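PDB 4JGG: esterase TesA, which hydrolyses carboxylic esters, with most activity on Tween detergents and short-chain p-nitrophenyl esters, and shows low thioesterase activity towards palmitoyl-coenzyme A. Local coordinates for residues A[25-30]-A[74-79]; A[89-94]-A[125-130]; A[106-111]-A[148-153]. All blocks are in the same frame, centred on the assembly; numbering follows the deposited sequence.

Contact 1. Residues A[25-30]-A[74-79]; sequences LVVGDS and LARLPA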
ATOM      1  N   LEU A  25       0.250  -7.695   8.116  1.00  7.24           N
ATOM      2  CA  LEU A  25      -1.005  -7.601   7.389  1.00  7.47           C
ATOM      3  C   LEU A  25      -0.864  -6.557   6.292  1.00  6.60           C
ATOM      4  O   LEU A  25      -0.526  -5.417   6.589  1.00  5.75           O
ATOM      5  CB  LEU A  25      -2.113  -7.184   8.334  1.00  8.16           C
ATOM      6  CG  LEU A  25      -3.478  -6.889   7.697  1.00  7.72           C
ATOM      7  CD1 LEU A  25      -4.139  -8.155   7.179  1.00  8.88           C
ATOM      8  CD2 LEU A  25      -4.354  -6.200   8.710  1.00  8.44           C
ATOM      9  N   VAL A  26      -1.088  -6.965   5.043  1.00  7.84           N
ATOM     10  CA  VAL A  26      -1.164  -6.027   3.920  1.00  7.65           C
ATOM     11  C   VAL A  26      -2.610  -5.737   3.564  1.00  9.07           C
ATOM     12  O   VAL A  26      -3.365  -6.644   3.189  1.00 10.39           O
ATOM     13  CB  VAL A  26      -0.480  -6.551   2.639  1.00  8.06           C
ATOM     14  CG1 VAL A  26      -0.579  -5.494   1.513  1.00  8.16           C
ATOM     15  CG2 VAL A  26       1.002  -6.901   2.898  1.00  9.12           C
ATOM     16  N   VAL A  27      -2.989  -4.470   3.658  1.00  9.42           N
ATOM     17  CA  VAL A  27      -4.339  -4.042   3.307  1.00  7.95           C
ATOM     18  C   VAL A  27      -4.285  -3.114   2.091  1.00  8.40           C
ATOM     19  O   VAL A  27      -4.062  -1.907   2.231  1.00  8.40           O
ATOM     20  CB  VAL A  27      -5.009  -3.332   4.500  1.00  9.13           C
ATOM     21  CG1 VAL A  27      -6.484  -3.035   4.190  1.00  9.62           C
ATOM     22  CG2 VAL A  27      -4.874  -4.185   5.762  1.00  7.89           C
ATOM     23  N   GLY A  28      -4.476  -3.682   0.902  1.00  5.94           N
ATOM     24  CA  GLY A  28      -4.320  -2.926  -0.329  1.00  7.94           C
ATOM     25  C   GLY A  28      -5.458  -3.076  -1.324  1.00  8.49           C
ATOM     26  O   GLY A  28      -6.527  -3.596  -1.005  1.00  7.94           O
ATOM     27  N   ASP A  29      -5.222  -2.597  -2.540  1.00  9.44           N
ATOM     28  CA  ASP A  29      -6.188  -2.736  -3.623  1.00 10.10           C
ATOM     29  C   ASP A  29      -5.608  -3.630  -4.705  1.00  8.08           C
ATOM     30  O   ASP A  29      -4.771  -4.484  -4.421  1.00  8.02           O
ATOM     31  CB  ASP A  29      -6.561  -1.364  -4.198  1.00 10.29           C
ATOM     32  CG  ASP A  29      -5.351  -0.506  -4.529  1.00  8.38           C
ATOM     33  OD1 ASP A  29      -4.260  -1.054  -4.795  1.00 10.53           O
ATOM     34  OD2 ASP A  29      -5.490   0.736  -4.517  1.00 12.00           O
ATOM     35  N   SER A  30      -6.032  -3.402  -5.944  1.00 11.18           N
ATOM     36  CA  SER A  30      -5.529  -4.128  -7.117  1.00 10.23           C
ATOM     37  C   SER A  30      -3.995  -4.248  -7.206  1.00 12.10           C
ATOM     38  O   SER A  30      -3.466  -5.258  -7.686  1.00 10.91           O
ATOM     39  CB  SER A  30      -6.018  -3.425  -8.387  1.00  9.79           C
ATOM     40  OG  SER A  30      -5.406  -2.143  -8.491  1.00  9.99           O
ATOM     41  N   LEU A  74     -11.017   1.243   5.701  1.00 10.14           N
ATOM     42  CA  LEU A  74     -11.338   1.656   7.056  1.00 12.50           C
ATOM     43  C   LEU A  74     -12.489   0.802   7.606  1.00 14.22           C
ATOM     44  O   LEU A  74     -12.423   0.308   8.726  1.00 11.35           O
ATOM     45  CB  LEU A  74     -11.694   3.142   7.087  1.00 10.84           C
ATOM     46  CG  LEU A  74     -12.167   3.736   8.415  1.00 17.28           C
ATOM     47  CD1 LEU A  74     -11.121   3.595   9.507  1.00 15.76           C
ATOM     48  CD2 LEU A  74     -12.593   5.209   8.248  1.00 12.57           C
ATOM     49  N   ALA A  75     -13.535   0.628   6.800  1.00 11.76           N
ATOM     50  CA  ALA A  75     -14.675  -0.190   7.200  1.00 14.64           C
ATOM     51  C   ALA A  75     -14.283  -1.640   7.541  1.00 11.54           C
ATOM     52  O   ALA A  75     -14.832  -2.214   8.481  1.00 10.82           O
ATOM     53  CB  ALA A  75     -15.743  -0.169   6.124  1.00 11.52           C
ATOM     54  N   ARG A  76     -13.346  -2.219   6.789  1.00  9.69           N
ATOM     55  CA  ARG A  76     -13.011  -3.643   6.926  1.00 12.58           C
ATOM     56  C   ARG A  76     -11.774  -3.940   7.791  1.00 13.80           C
ATOM     57  O   ARG A  76     -11.501  -5.094   8.118  1.00 12.87           O
ATOM     58  CB  ARG A  76     -12.886  -4.333   5.556  1.00 12.62           C
ATOM     59  CG  ARG A  76     -11.691  -3.864   4.697  1.00 14.00           C
ATOM     60  CD  ARG A  76     -11.767  -4.488   3.305  1.00  8.13           C
ATOM     61  NE  ARG A  76     -10.647  -4.138   2.437  1.00 11.60           N
ATOM     62  CZ  ARG A  76      -9.588  -4.916   2.222  1.00 10.62           C
ATOM     63  NH1 ARG A  76      -9.485  -6.089   2.835  1.00 13.89           N
ATOM     64  NH2 ARG A  76      -8.632  -4.523   1.400  1.00 11.12           N
ATOM     65  N   LEU A  77     -11.050  -2.902   8.193  1.00 12.03           N
ATOM     66  CA  LEU A  77      -9.853  -3.091   9.017  1.00 10.99           C
ATOM     67  C   LEU A  77     -10.111  -3.658  10.434  1.00 11.18           C
ATOM     68  O   LEU A  77      -9.408  -4.573  10.873  1.00  9.41           O
ATOM     69  CB  LEU A  77      -9.015  -1.798   9.052  1.00  9.87           C
ATOM     70  CG  LEU A  77      -7.771  -1.828   9.948  1.00 12.16           C
ATOM     71  CD1 LEU A  77      -6.705  -2.767   9.404  1.00  8.15           C
ATOM     72  CD2 LEU A  77      -7.217  -0.421  10.137  1.00 13.67           C
ATOM     73  N   PRO A  78     -11.135  -3.152  11.150  1.00 12.49           N
ATOM     74  CA  PRO A  78     -11.333  -3.653  12.520  1.00 12.14           C
ATOM     75  C   PRO A  78     -11.460  -5.180  12.607  1.00 12.96           C
ATOM     76  O   PRO A  78     -10.889  -5.791  13.523  1.00 12.32           O
ATOM     77  CB  PRO A  78     -12.632  -2.966  12.955  1.00 12.24           C
ATOM     78  CG  PRO A  78     -12.593  -1.666  12.177  1.00 15.48           C
ATOM     79  CD  PRO A  78     -12.052  -2.046  10.837  1.00 11.95           C
ATOM     80  N   ALA A  79     -12.183  -5.780  11.667  1.00  9.95           N
ATOM     81  CA  ALA A  79     -12.331  -7.232  11.638  1.00  9.92           C
ATOM     82  C   ALA A  79     -10.986  -7.933  11.414  1.00 12.28           C
ATOM     83  O   ALA A  79     -10.721  -8.993  11.989  1.00 10.43           O
ATOM     84  CB  ALA A  79     -13.333  -7.646  10.559  1.00 13.03           C
TER
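Arg76, Val27 and Leu77 carry most of this contact, in which helix 70-84 packs against strand 23-28 of the parallel sheet in the alpha/beta/alpha fold of the SGNH hydrolases. The short segments run nearly antiparallel, at 161°, as expected where a helix returns the chain across a sheet of parallel strands, and their axes come within 10.3 Å. Arg76 reaches the strand from the helix with a chain that is extended from CG to NE. At its base CG sits between the backbone N and the carbonyl carbon (chi1 67°), and the guanidinium is thereby carried across to Val27 and Gly28. There CG1 of Val27 lies over one face of the planar group, offset toward its rim and 3.8 Å from Arg76 NH2. The two side chains approach from opposite directions. The rest of the guanidinium is tied down by residues outside both segments, NE by a salt bridge to Asp68 and NH1 by a hydrogen bond to the carbonyl of Ala63, so that these two bonds restrain its rotation while the valine methyl covers it. Further back along the strand the contact is purely apolar: CD1 of Leu77 meets CG2 of Val27 at 4.3 Å and CD2 of Leu25 at 4.2 Å. Met114 of helix 104-121 also touches Leu77. Next along the chain come Asp29, which caps the N of Ile31, and Ser30, the probable nucleophile. At the edge of the Arg76 guanidinium, in its plane, the carbonyl O of Gly28 lies 3.3 Å from NH2.

Contact 2. Residues A[89-94]-A[125-130]; sequences VVIELG and VLLLGI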
ATOM      1  N   VAL A  89       1.113  -3.408  10.022  1.00  9.80           N
ATOM      2  CA  VAL A  89       0.073  -3.239   9.020  1.00  9.48           C
ATOM      3  C   VAL A  89       0.590  -2.346   7.904  1.00  7.38           C
ATOM      4  O   VAL A  89       0.955  -1.203   8.159  1.00 11.75           O
ATOM      5  CB  VAL A  89      -1.206  -2.611   9.615  1.00 11.49           C
ATOM      6  CG1 VAL A  89      -2.231  -2.372   8.502  1.00  8.30           C
ATOM      7  CG2 VAL A  89      -1.778  -3.509  10.707  1.00 11.74           C
ATOM      8  N   VAL A  90       0.646  -2.884   6.686  1.00  6.18           N
ATOM      9  CA  VAL A  90       1.036  -2.114   5.507  1.00  9.06           C
ATOM     10  C   VAL A  90      -0.241  -1.652   4.823  1.00  9.73           C
ATOM     11  O   VAL A  90      -1.070  -2.468   4.405  1.00  8.78           O
ATOM     12  CB  VAL A  90       1.893  -2.948   4.531  1.00  8.80           C
ATOM     13  CG1 VAL A  90       2.281  -2.134   3.313  1.00  9.02           C
ATOM     14  CG2 VAL A  90       3.139  -3.462   5.237  1.00  7.77           C
ATOM     15  N   ILE A  91      -0.427  -0.341   4.736  1.00  6.78           N
ATOM     16  CA  ILE A  91      -1.634   0.175   4.080  1.00  8.37           C
ATOM     17  C   ILE A  91      -1.314   0.731   2.702  1.00  9.04           C
ATOM     18  O   ILE A  91      -0.494   1.636   2.566  1.00  9.31           O
ATOM     19  CB  ILE A  91      -2.320   1.268   4.926  1.00  9.00           C
ATOM     20  CG1 ILE A  91      -2.855   0.682   6.237  1.00 10.14           C
ATOM     21  CG2 ILE A  91      -3.435   1.937   4.136  1.00  7.50           C
ATOM     22  CD1 ILE A  91      -3.265   1.748   7.243  1.00  9.46           C
ATOM     23  N   GLU A  92      -1.983   0.193   1.688  1.00 11.13           N
ATOM     24  CA  GLU A  92      -1.819   0.634   0.311  1.00  9.99           C
ATOM     25  C   GLU A  92      -3.179   0.963  -0.314  1.00  9.93           C
ATOM     26  O   GLU A  92      -3.665   0.261  -1.199  1.00  9.97           O
ATOM     27  CB  GLU A  92      -1.093  -0.427  -0.524  1.00 12.96           C
ATOM     28  CG  GLU A  92      -0.805   0.024  -1.963  1.00  9.11           C
ATOM     29  CD  GLU A  92      -1.757  -0.569  -2.993  1.00 10.66           C
ATOM     30  OE1 GLU A  92      -1.968  -1.799  -2.972  1.00 11.04           O
ATOM     31  OE2 GLU A  92      -2.289   0.195  -3.838  1.00 10.97           O
ATOM     32  N   LEU A  93      -3.782   2.046   0.150  1.00  7.34           N
ATOM     33  CA  LEU A  93      -5.107   2.419  -0.308  1.00 11.87           C
ATOM     34  C   LEU A  93      -5.149   3.891  -0.709  1.00 11.58           C
ATOM     35  O   LEU A  93      -4.246   4.660  -0.366  1.00 12.35           O
ATOM     36  CB  LEU A  93      -6.129   2.121   0.788  1.00 11.18           C
ATOM     37  CG  LEU A  93      -6.474   0.643   0.988  1.00  7.88           C
ATOM     38  CD1 LEU A  93      -7.620   0.528   1.966  1.00 10.03           C
ATOM     39  CD2 LEU A  93      -6.863   0.002  -0.344  1.00  8.64           C
ATOM     40  N   GLY A  94      -6.186   4.282  -1.441  1.00 10.10           N
ATOM     41  CA  GLY A  94      -6.335   5.670  -1.862  1.00 11.33           C
ATOM     42  C   GLY A  94      -6.018   5.900  -3.323  1.00 12.43           C
ATOM     43  O   GLY A  94      -6.309   6.963  -3.873  1.00 11.73           O
ATOM     44  N   VAL A 125       2.655   0.876  11.728  1.00 13.30           N
ATOM     45  CA  VAL A 125       1.981   1.130  10.455  1.00 11.51           C
ATOM     46  C   VAL A 125       2.939   1.679   9.404  1.00 13.79           C
ATOM     47  O   VAL A 125       3.729   2.578   9.692  1.00 13.26           O
ATOM     48  CB  VAL A 125       0.817   2.116  10.636  1.00 15.69           C
ATOM     49  CG1 VAL A 125       0.277   2.559   9.295  1.00  9.97           C
ATOM     50  CG2 VAL A 125      -0.275   1.482  11.470  1.00 16.22           C
ATOM     51  N   LEU A 126       2.876   1.122   8.196  1.00 10.96           N
ATOM     52  CA  LEU A 126       3.648   1.621   7.063  1.00 13.96           C
ATOM     53  C   LEU A 126       2.674   2.000   5.949  1.00 15.43           C
ATOM     54  O   LEU A 126       1.919   1.151   5.461  1.00 12.15           O
ATOM     55  CB  LEU A 126       4.635   0.557   6.564  1.00 14.23           C
ATOM     56  CG  LEU A 126       5.403   0.820   5.259  1.00 14.12           C
ATOM     57  CD1 LEU A 126       6.275   2.057   5.360  1.00 14.74           C
ATOM     58  CD2 LEU A 126       6.252  -0.393   4.885  1.00 14.65           C
ATOM     59  N   LEU A 127       2.665   3.279   5.562  1.00 10.17           N
ATOM     60  CA  LEU A 127       1.801   3.721   4.469  1.00  9.47           C
ATOM     61  C   LEU A 127       2.537   3.651   3.142  1.00 12.91           C
ATOM     62  O   LEU A 127       3.681   4.100   3.037  1.00 10.04           O
ATOM     63  CB  LEU A 127       1.366   5.171   4.668  1.00 12.31           C
ATOM     64  CG  LEU A 127       0.634   5.630   5.913  1.00 17.89           C
ATOM     65  CD1 LEU A 127       0.117   7.046   5.650  1.00 16.86           C
ATOM     66  CD2 LEU A 127      -0.509   4.666   6.230  1.00 13.07           C
ATOM     67  N   LEU A 128       1.883   3.095   2.130  1.00 11.02           N
ATOM     68  CA  LEU A 128       2.411   3.147   0.776  1.00 12.67           C
ATOM     69  C   LEU A 128       1.673   4.250   0.024  1.00 14.60           C
ATOM     70  O   LEU A 128       0.432   4.220  -0.100  1.00  9.95           O
ATOM     71  CB  LEU A 128       2.268   1.800   0.058  1.00 11.95           C
ATOM     72  CG  LEU A 128       2.955   0.629   0.760  1.00  9.90           C
ATOM     73  CD1 LEU A 128       2.903  -0.630  -0.090  1.00  8.99           C
ATOM     74  CD2 LEU A 128       4.382   0.979   1.129  1.00 12.34           C
ATOM     75  N   GLY A 129       2.435   5.230  -0.449  1.00 14.01           N
ATOM     76  CA  GLY A 129       1.864   6.364  -1.156  1.00 15.71           C
ATOM     77  C   GLY A 129       1.957   6.140  -2.647  1.00 16.08           C
ATOM     78  O   GLY A 129       2.916   5.542  -3.127  1.00 14.98           O
ATOM     79  N   ILE A 130       0.969   6.624  -3.387  1.00 15.97           N
ATOM     80  CA  ILE A 130       0.946   6.410  -4.825  1.00 16.81           C
ATOM     81  C   ILE A 130       0.748   7.726  -5.582  1.00 18.09           C
ATOM     82  O   ILE A 130       0.012   8.597  -5.135  1.00 16.95           O
ATOM     83  CB  ILE A 130      -0.145   5.386  -5.204  1.00 23.48           C
ATOM     84  CG1 ILE A 130       0.226   4.003  -4.644  1.00 21.20           C
ATOM     85  CG2 ILE A 130      -0.343   5.330  -6.705  1.00 23.72           C
ATOM     86  CD1 ILE A 130      -0.598   2.878  -5.213  1.00 20.37           C
TER
HETATM   87  O   HOH W   1      -1.634   3.755   1.299  1.00 16.74           O
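Val89 and Val125, Val90 and Leu126, and Ile91 and Leu127 pair in parallel register, the two strand axes 4.8 Å apart and inclined by 19°. Three backbone hydrogen bonds join them: Leu126 N to Val89 O at 3.0 Å, Ile91 N to Leu126 O at 2.9 Å, and Leu128 N to Ile91 O at 2.8 Å. Ile91 thus bonds through both its N and its O. On the face that carries Ile91, its side chain runs alongside Leu127 in the same direction, with CD2 of Leu127 4.1 Å from CB of Ile91. Its CD1 reaches CG1 of Val125, and helix 104-121 covers this group through Leu111 and Met114. Strand 88-92 is the middle strand of the five-stranded parallel sheet of the SGNH hydrolase fold, and 124-128 lies between it and edge strand 158-160. On the other face CG1 of Val90 meets CD1 of Leu128 at 3.8 Å; with CG anti to its carbonyl carbon (chi1 -58°), Leu128 leans over toward both Val90 and the CB of Glu92. Helix 186-197 packs over Leu126 and Leu128. Beyond the last bridge a water spans the diverging chains, accepting from Leu93 N and lying close to the carbonyl oxygens of Ile91 and Leu128. The Glu92 chain bends at chi2, and its OE2 rests 3.5 Å from CD1 of Ile130, while OE1 is hydrogen-bonded to OG of Ser32.

Contact 3. Residues A[106-111]-A[148-153]; sequences QLQQNL and YGAVAA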
ATOM      1  N   GLN A 106     -11.228  13.521   2.559  1.00 15.83           N
ATOM      2  CA  GLN A 106     -11.793  12.278   3.081  1.00 16.86           C
ATOM      3  C   GLN A 106     -10.768  11.142   3.051  1.00 14.08           C
ATOM      4  O   GLN A 106     -10.818  10.230   3.880  1.00 15.27           O
ATOM      5  CB  GLN A 106     -13.083  11.887   2.337  1.00 16.27           C
ATOM      6  CG  GLN A 106     -12.955  11.770   0.808  1.00 20.61           C
ATOM      7  CD  GLN A 106     -12.617  10.350   0.336  1.00 21.05           C
ATOM      8  OE1 GLN A 106     -13.079   9.359   0.918  1.00 27.61           O
ATOM      9  NE2 GLN A 106     -11.819  10.252  -0.721  1.00 11.70           N
ATOM     10  N   LEU A 107      -9.842  11.201   2.099  1.00 13.77           N
ATOM     11  CA  LEU A 107      -8.742  10.239   2.038  1.00 13.58           C
ATOM     12  C   LEU A 107      -7.888  10.387   3.280  1.00 10.84           C
ATOM     13  O   LEU A 107      -7.542   9.402   3.942  1.00 12.51           O
ATOM     14  CB  LEU A 107      -7.873  10.473   0.799  1.00 13.46           C
ATOM     15  CG  LEU A 107      -6.624   9.591   0.699  1.00 10.01           C
ATOM     16  CD1 LEU A 107      -6.978   8.101   0.694  1.00  9.96           C
ATOM     17  CD2 LEU A 107      -5.778   9.945  -0.523  1.00 13.46           C
ATOM     18  N   GLN A 108      -7.550  11.632   3.594  1.00 11.53           N
ATOM     19  CA  GLN A 108      -6.703  11.929   4.740  1.00 15.03           C
ATOM     20  C   GLN A 108      -7.378  11.454   6.024  1.00 15.89           C
ATOM     21  O   GLN A 108      -6.738  10.893   6.906  1.00 13.77           O
ATOM     22  CB  GLN A 108      -6.405  13.432   4.802  1.00 17.40           C
ATOM     23  CG  GLN A 108      -5.120  13.776   5.547  1.00 18.02           C
ATOM     24  CD  GLN A 108      -5.255  13.617   7.048  1.00 18.57           C
ATOM     25  OE1 GLN A 108      -6.363  13.510   7.574  1.00 22.10           O
ATOM     26  NE2 GLN A 108      -4.123  13.602   7.750  1.00 22.70           N
ATOM     27  N   GLN A 109      -8.683  11.667   6.120  1.00 12.56           N
ATOM     28  CA  GLN A 109      -9.436  11.254   7.303  1.00 13.57           C
ATOM     29  C   GLN A 109      -9.470   9.727   7.473  1.00 13.14           C
ATOM     30  O   GLN A 109      -9.161   9.183   8.545  1.00 14.38           O
ATOM     31  CB  GLN A 109     -10.863  11.804   7.204  1.00 15.04           C
ATOM     32  CG  GLN A 109     -11.752  11.497   8.403  1.00 23.40           C
ATOM     33  CD  GLN A 109     -13.203  11.874   8.148  1.00 25.59           C
ATOM     34  OE1 GLN A 109     -13.798  11.461   7.148  1.00 26.63           O
ATOM     35  NE2 GLN A 109     -13.775  12.669   9.044  1.00 33.59           N
ATOM     36  N   ASN A 110      -9.868   9.040   6.410  1.00 10.54           N
ATOM     37  CA  ASN A 110      -9.942   7.589   6.416  1.00 10.85           C
ATOM     38  C   ASN A 110      -8.602   6.900   6.693  1.00 12.43           C
ATOM     39  O   ASN A 110      -8.528   5.995   7.520  1.00 11.06           O
ATOM     40  CB  ASN A 110     -10.528   7.092   5.099  1.00  9.19           C
ATOM     41  CG  ASN A 110     -11.978   7.487   4.928  1.00 15.81           C
ATOM     42  OD1 ASN A 110     -12.692   7.699   5.913  1.00 13.00           O
ATOM     43  ND2 ASN A 110     -12.428   7.581   3.674  1.00 12.85           N
ATOM     44  N   LEU A 111      -7.546   7.331   6.009  1.00 11.42           N
ATOM     45  CA  LEU A 111      -6.228   6.723   6.201  1.00 11.30           C
ATOM     46  C   LEU A 111      -5.707   6.991   7.611  1.00 12.94           C
ATOM     47  O   LEU A 111      -5.184   6.103   8.259  1.00 16.65           O
ATOM     48  CB  LEU A 111      -5.217   7.248   5.171  1.00 12.13           C
ATOM     49  CG  LEU A 111      -5.282   6.814   3.704  1.00 10.77           C
ATOM     50  CD1 LEU A 111      -4.202   7.565   2.936  1.00 11.86           C
ATOM     51  CD2 LEU A 111      -5.088   5.301   3.535  1.00 10.43           C
ATOM     52  N   TYR A 148      -0.691  11.412   1.815  1.00 10.30           N
ATOM     53  CA  TYR A 148       0.058  10.332   2.451  1.00 13.54           C
ATOM     54  C   TYR A 148       1.045  10.858   3.477  1.00 13.05           C
ATOM     55  O   TYR A 148       1.092  10.369   4.606  1.00 14.30           O
ATOM     56  CB  TYR A 148       0.745   9.462   1.400  1.00 15.15           C
ATOM     57  CG  TYR A 148      -0.270   8.779   0.518  1.00 11.87           C
ATOM     58  CD1 TYR A 148      -0.904   7.604   0.932  1.00  8.98           C
ATOM     59  CD2 TYR A 148      -0.637   9.333  -0.700  1.00 10.46           C
ATOM     60  CE1 TYR A 148      -1.857   6.987   0.130  1.00 10.08           C
ATOM     61  CE2 TYR A 148      -1.572   8.724  -1.510  1.00 12.41           C
ATOM     62  CZ  TYR A 148      -2.189   7.557  -1.085  1.00 15.41           C
ATOM     63  OH  TYR A 148      -3.121   6.970  -1.898  1.00 13.31           O
ATOM     64  N   GLY A 149       1.826  11.858   3.086  1.00 14.49           N
ATOM     65  CA  GLY A 149       2.782  12.479   3.993  1.00 19.51           C
ATOM     66  C   GLY A 149       2.102  13.144   5.179  1.00 14.13           C
ATOM     67  O   GLY A 149       2.624  13.142   6.295  1.00 19.13           O
ATOM     68  N   ALA A 150       0.923  13.698   4.938  1.00 13.22           N
ATOM     69  CA  ALA A 150       0.147  14.344   5.989  1.00 13.62           C
ATOM     70  C   ALA A 150      -0.280  13.324   7.043  1.00 14.85           C
ATOM     71  O   ALA A 150      -0.107  13.544   8.244  1.00 13.77           O
ATOM     72  CB  ALA A 150      -1.082  15.029   5.395  1.00 13.63           C
ATOM     73  N   VAL A 151      -0.842  12.206   6.586  1.00 14.97           N
ATOM     74  CA  VAL A 151      -1.267  11.136   7.492  1.00 13.03           C
ATOM     75  C   VAL A 151      -0.103  10.555   8.292  1.00 13.84           C
ATOM     76  O   VAL A 151      -0.214  10.350   9.501  1.00 13.78           O
ATOM     77  CB  VAL A 151      -1.996  10.009   6.744  1.00 15.85           C
ATOM     78  CG1 VAL A 151      -2.451   8.934   7.735  1.00 15.75           C
ATOM     79  CG2 VAL A 151      -3.191  10.577   5.988  1.00 14.32           C
ATOM     80  N   ALA A 152       1.015  10.299   7.617  1.00 14.79           N
ATOM     81  CA  ALA A 152       2.201   9.797   8.289  1.00 14.59           C
ATOM     82  C   ALA A 152       2.660  10.770   9.373  1.00 16.94           C
ATOM     83  O   ALA A 152       3.058  10.353  10.462  1.00 20.04           O
ATOM     84  CB  ALA A 152       3.313   9.526   7.287  1.00 14.40           C
ATOM     85  N   ALA A 153       2.591  12.061   9.073  1.00 14.97           N
ATOM     86  CA  ALA A 153       2.944  13.094  10.037  1.00 17.83           C
ATOM     87  C   ALA A 153       2.024  13.028  11.241  1.00 16.23           C
ATOM     88  O   ALA A 153       2.476  12.966  12.386  1.00 17.30           O
ATOM     89  CB  ALA A 153       2.853  14.473   9.390  1.00 17.24           C
TER
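Helices 104-121 and 138-155 lie next to each other on one side of the central sheet in this alpha/beta/alpha fold, and here they pack with their axes 9.4 Å apart and an angle of 35° between their directions. Val151 is the most deeply engaged residue. Its two methyls divide the neighbouring helix between them: CG2 lies against the side chain of Gln108, 3.6 Å from NE2, and CG1 approaches the backbone of Leu111, 3.8 Å from its carbonyl carbon. The glutamine chain runs along the valine the other way, laying CG, CD and NE2 against CG2. A bend at chi2 (-74°) folds the glutamine over the valine and brings its amide near Ala150, where NE2 comes within 4.1 Å of the methyl CB; that same nitrogen donates to OE1 of Gln154. Toward the sheet, Leu111 points CD1 obliquely at the Tyr148 ring, 3.7 Å from CE1, and CD2 of Leu107 lies 4.2 Å from the hydroxyl OH. The tyrosine hydroxyl is hydrogen-bonded to the carbonyl O of Leu93, while Leu159 of strand 158-160 touches the side chain. No hydrogen bond joins the two segments, so the helices are held together here by van der Waals packing, largely apolar, and Gln108 NE2 and the Tyr148 hydroxyl find their partners elsewhere in the chain.

In the fold
Contact 2 lies nearest the centre of the chain and is the only one of the three held by backbone hydrogen bonds; contact 1 packs a helix on a strand, contact 3 a helix on a helix, both by side chains. Strands 23-28 and 88-92 are neighbours, so contacts 1 and 2 meet directly, through Leu25 O and Val90 N at 2.8 Å. Contact 3 meets contact 2 where Leu107 packs on Gly94, and contact 1 where Leu74 packs on Asn110. All three are buried, with partly exposed residues at Arg76, Ile130, Gln108 and Ala150. Arg76 gives contact 1 a charged group and contact 2 ends in the buried carboxylate of Glu92, whereas contact 3 is largely apolar. Contacts 2 and 3 alternate along the chain.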